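Enoyl-CoA hydratase (Bacillus halodurans, PDB 3LKE) is probably an enoyl-CoA hydratase of the crotonase family, adding water across the double bond of an enoyl-CoA thioester. Local coordinates at residues 95-100 with 121-126. Sequence-based numbering, arbitrary orientation.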
ATOM      1  N   LEU A  95       6.534  17.987  -7.958  1.00 24.78           N
ATOM      2  CA  LEU A  95       7.689  17.456  -7.247  1.00 27.91           C
ATOM      3  C   LEU A  95       8.058  18.364  -6.074  1.00 26.79           C
ATOM      4  O   LEU A  95       8.369  17.892  -4.986  1.00 24.59           O
ATOM      5  CB  LEU A  95       8.864  17.283  -8.218  1.00 27.11           C
ATOM      6  CG  LEU A  95      10.070  16.488  -7.717  1.00 29.52           C
ATOM      7  CD1 LEU A  95       9.632  15.134  -7.193  1.00 26.55           C
ATOM      8  CD2 LEU A  95      11.090  16.351  -8.854  1.00 33.34           C
ATOM      9  N   GLU A  96       7.999  19.673  -6.305  1.00 25.89           N
ATOM     10  CA  GLU A  96       8.330  20.676  -5.276  1.00 26.93           C
ATOM     11  C   GLU A  96       7.322  20.746  -4.133  1.00 24.03           C
ATOM     12  O   GLU A  96       7.678  21.050  -3.000  1.00 25.04           O
ATOM     13  CB  GLU A  96       8.491  22.053  -5.918  1.00 31.18           C
ATOM     14  CG  GLU A  96       9.539  22.077  -6.999  1.00 37.58           C
ATOM     15  CD  GLU A  96      10.858  22.638  -6.523  1.00 40.18           C
ATOM     16  OE1 GLU A  96      10.994  22.906  -5.305  1.00 45.97           O
ATOM     17  OE2 GLU A  96      11.754  22.800  -7.374  1.00 43.84           O
ATOM     18  N   ILE A  97       6.062  20.451  -4.420  1.00 24.02           N
ATOM     19  CA  ILE A  97       5.096  20.289  -3.344  1.00 21.09           C
ATOM     20  C   ILE A  97       5.457  19.033  -2.570  1.00 24.03           C
ATOM     21  O   ILE A  97       5.608  19.070  -1.359  1.00 23.75           O
ATOM     22  CB  ILE A  97       3.660  20.160  -3.881  1.00 20.47           C
ATOM     23  CG1 ILE A  97       3.239  21.467  -4.558  1.00 23.14           C
ATOM     24  CG2 ILE A  97       2.675  19.815  -2.751  1.00 23.52           C
ATOM     25  CD1 ILE A  97       1.927  21.367  -5.303  1.00 25.31           C
ATOM     26  N   PHE A  98       5.615  17.930  -3.293  1.00 22.74           N
ATOM     27  CA  PHE A  98       5.890  16.649  -2.664  1.00 24.38           C
ATOM     28  C   PHE A  98       7.101  16.693  -1.741  1.00 23.33           C
ATOM     29  O   PHE A  98       7.094  16.092  -0.673  1.00 25.15           O
ATOM     30  CB  PHE A  98       6.110  15.574  -3.725  1.00 24.60           C
ATOM     31  CG  PHE A  98       6.163  14.186  -3.157  1.00 22.12           C
ATOM     32  CD1 PHE A  98       4.999  13.523  -2.799  1.00 22.46           C
ATOM     33  CD2 PHE A  98       7.376  13.536  -2.993  1.00 26.11           C
ATOM     34  CE1 PHE A  98       5.049  12.233  -2.284  1.00 22.81           C
ATOM     35  CE2 PHE A  98       7.428  12.237  -2.469  1.00 25.50           C
ATOM     36  CZ  PHE A  98       6.267  11.595  -2.123  1.00 22.32           C
ATOM     37  N   THR A  99       8.150  17.390  -2.161  1.00 23.96           N
ATOM     38  CA  THR A  99       9.380  17.419  -1.380  1.00 24.39           C
ATOM     39  C   THR A  99       9.437  18.615  -0.432  1.00 27.13           C
ATOM     40  O   THR A  99      10.482  18.904   0.150  1.00 29.38           O
ATOM     41  CB  THR A  99      10.643  17.440  -2.274  1.00 27.28           C
ATOM     42  OG1 THR A  99      10.587  18.555  -3.177  1.00 28.90           O
ATOM     43  CG2 THR A  99      10.775  16.146  -3.086  1.00 25.48           C
ATOM     44  N   SER A 100       8.327  19.330  -0.288  1.00 26.58           N
ATOM     45  CA  SER A 100       8.304  20.444   0.657  1.00 28.19           C
ATOM     46  C   SER A 100       8.580  19.962   2.075  1.00 27.38           C
ATOM     47  O   SER A 100       8.036  18.945   2.501  1.00 26.47           O
ATOM     48  CB  SER A 100       6.956  21.151   0.635  1.00 27.45           C
ATOM     49  OG  SER A 100       6.920  22.187   1.613  1.00 28.77           O
ATOM     50  N   LEU A 121      -2.578  16.095  -5.047  1.00 18.79           N
ATOM     51  CA  LEU A 121      -2.367  14.808  -4.395  1.00 21.57           C
ATOM     52  C   LEU A 121      -0.976  14.704  -3.781  1.00 19.86           C
ATOM     53  O   LEU A 121      -0.721  13.822  -2.951  1.00 22.48           O
ATOM     54  CB  LEU A 121      -2.627  13.661  -5.374  1.00 21.63           C
ATOM     55  CG  LEU A 121      -4.076  13.552  -5.834  1.00 22.39           C
ATOM     56  CD1 LEU A 121      -4.202  12.458  -6.907  1.00 23.78           C
ATOM     57  CD2 LEU A 121      -4.976  13.232  -4.646  1.00 25.36           C
ATOM     58  N   ALA A 122      -0.087  15.625  -4.161  1.00 21.16           N
ATOM     59  CA  ALA A 122       1.234  15.704  -3.553  1.00 20.60           C
ATOM     60  C   ALA A 122       1.217  16.298  -2.143  1.00 24.88           C
ATOM     61  O   ALA A 122       2.209  16.209  -1.422  1.00 24.47           O
ATOM     62  CB  ALA A 122       2.169  16.494  -4.426  1.00 21.62           C
ATOM     63  N   CYS A 123       0.099  16.910  -1.759  1.00 22.75           N
ATOM     64  CA  CYS A 123       0.021  17.592  -0.463  1.00 22.98           C
ATOM     65  C   CYS A 123      -0.156  16.594   0.672  1.00 21.93           C
ATOM     66  O   CYS A 123      -0.621  15.466   0.466  1.00 23.46           O
ATOM     67  CB  CYS A 123      -1.149  18.579  -0.419  1.00 22.78           C
ATOM     68  SG  CYS A 123      -0.960  20.005  -1.494  1.00 24.22           S
ATOM     69  N   ASP A 124       0.215  17.027   1.873  1.00 22.68           N
ATOM     70  CA  ASP A 124       0.072  16.205   3.074  1.00 23.85           C
ATOM     71  C   ASP A 124      -1.382  15.971   3.451  1.00 21.09           C
ATOM     72  O   ASP A 124      -1.723  14.949   4.012  1.00 23.16           O
ATOM     73  CB  ASP A 124       0.765  16.863   4.254  1.00 21.68           C
ATOM     74  CG  ASP A 124       2.262  16.924   4.092  1.00 25.20           C
ATOM     75  OD1 ASP A 124       2.855  16.001   3.475  1.00 24.60           O
ATOM     76  OD2 ASP A 124       2.853  17.888   4.608  1.00 25.12           O
ATOM     77  N   ARG A 125      -2.240  16.945   3.157  1.00 22.34           N
ATOM     78  CA  ARG A 125      -3.650  16.794   3.465  1.00 21.88           C
ATOM     79  C   ARG A 125      -4.441  17.593   2.442  1.00 23.25           C
ATOM     80  O   ARG A 125      -4.011  18.653   2.017  1.00 25.56           O
ATOM     81  CB  ARG A 125      -3.953  17.275   4.899  1.00 24.60           C
ATOM     82  CG  ARG A 125      -5.348  16.922   5.398  1.00 26.58           C
ATOM     83  CD  ARG A 125      -5.477  17.146   6.919  1.00 22.61           C
ATOM     84  NE  ARG A 125      -6.690  16.547   7.473  1.00 24.26           N
ATOM     85  CZ  ARG A 125      -6.826  15.273   7.799  1.00 24.84           C
ATOM     86  NH1 ARG A 125      -5.827  14.417   7.576  1.00 26.37           N
ATOM     87  NH2 ARG A 125      -7.974  14.836   8.316  1.00 25.33           N
ATOM     88  N   ARG A 126      -5.555  17.026   2.007  1.00 23.09           N
ATOM     89  CA  ARG A 126      -6.459  17.686   1.089  1.00 23.82           C
ATOM     90  C   ARG A 126      -7.804  17.778   1.773  1.00 21.80           C
ATOM     91  O   ARG A 126      -8.358  16.765   2.190  1.00 21.61           O
ATOM     92  CB  ARG A 126      -6.588  16.866  -0.196  1.00 23.47           C
ATOM     93  CG  ARG A 126      -5.378  16.915  -1.124  1.00 23.49           C
ATOM     94  CD  ARG A 126      -4.299  15.902  -0.755  1.00 23.18           C
ATOM     95  NE  ARG A 126      -4.758  14.529  -0.950  1.00 22.57           N
ATOM     96  CZ  ARG A 126      -4.057  13.441  -0.626  1.00 23.26           C
ATOM     97  NH1 ARG A 126      -2.847  13.550  -0.101  1.00 23.10           N
ATOM     98  NH2 ARG A 126      -4.567  12.241  -0.839  1.00 22.06           N
TER
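I97 and F98, in the last turn of helix 81-98, pack on A122 and C123, and the contact is van der Waals packing, mainly between apolar side chains. A122 has the largest share, and its methyl points at the helix. I97 CG2 lies 3.8 Å from A122 CB and 3.9 Å from C123 SG. This branch is anti to the backbone N of I97, which turns it to the 121-126 side. A122 CB also sits 4.1 Å from F98 CB, and the F98 ring lies obliquely to A122 O. The small A122 side chain is consistent with the close approach of the backbones, 4.8 Å from F98 CA to A122 CA.

The polar bonds are made within each segment or to residues outside the pair. At the helix end L95 O accepts T99 N and T99 OG1 from opposite faces of its carbonyl plane. R126 NH1 gives a 3.0 Å bond to C123 O, which lies in the guanidinium plane, and the same NH1 forms a salt bridge with E160 of a second subunit. D124 forms a salt bridge with K216.

The arrangement packs a helix end against the turn leading into strand 125-129, beside the mixed sheet of the crotonase fold, in which 125-129 runs parallel to both its neighbours, 103-108 and 185-187.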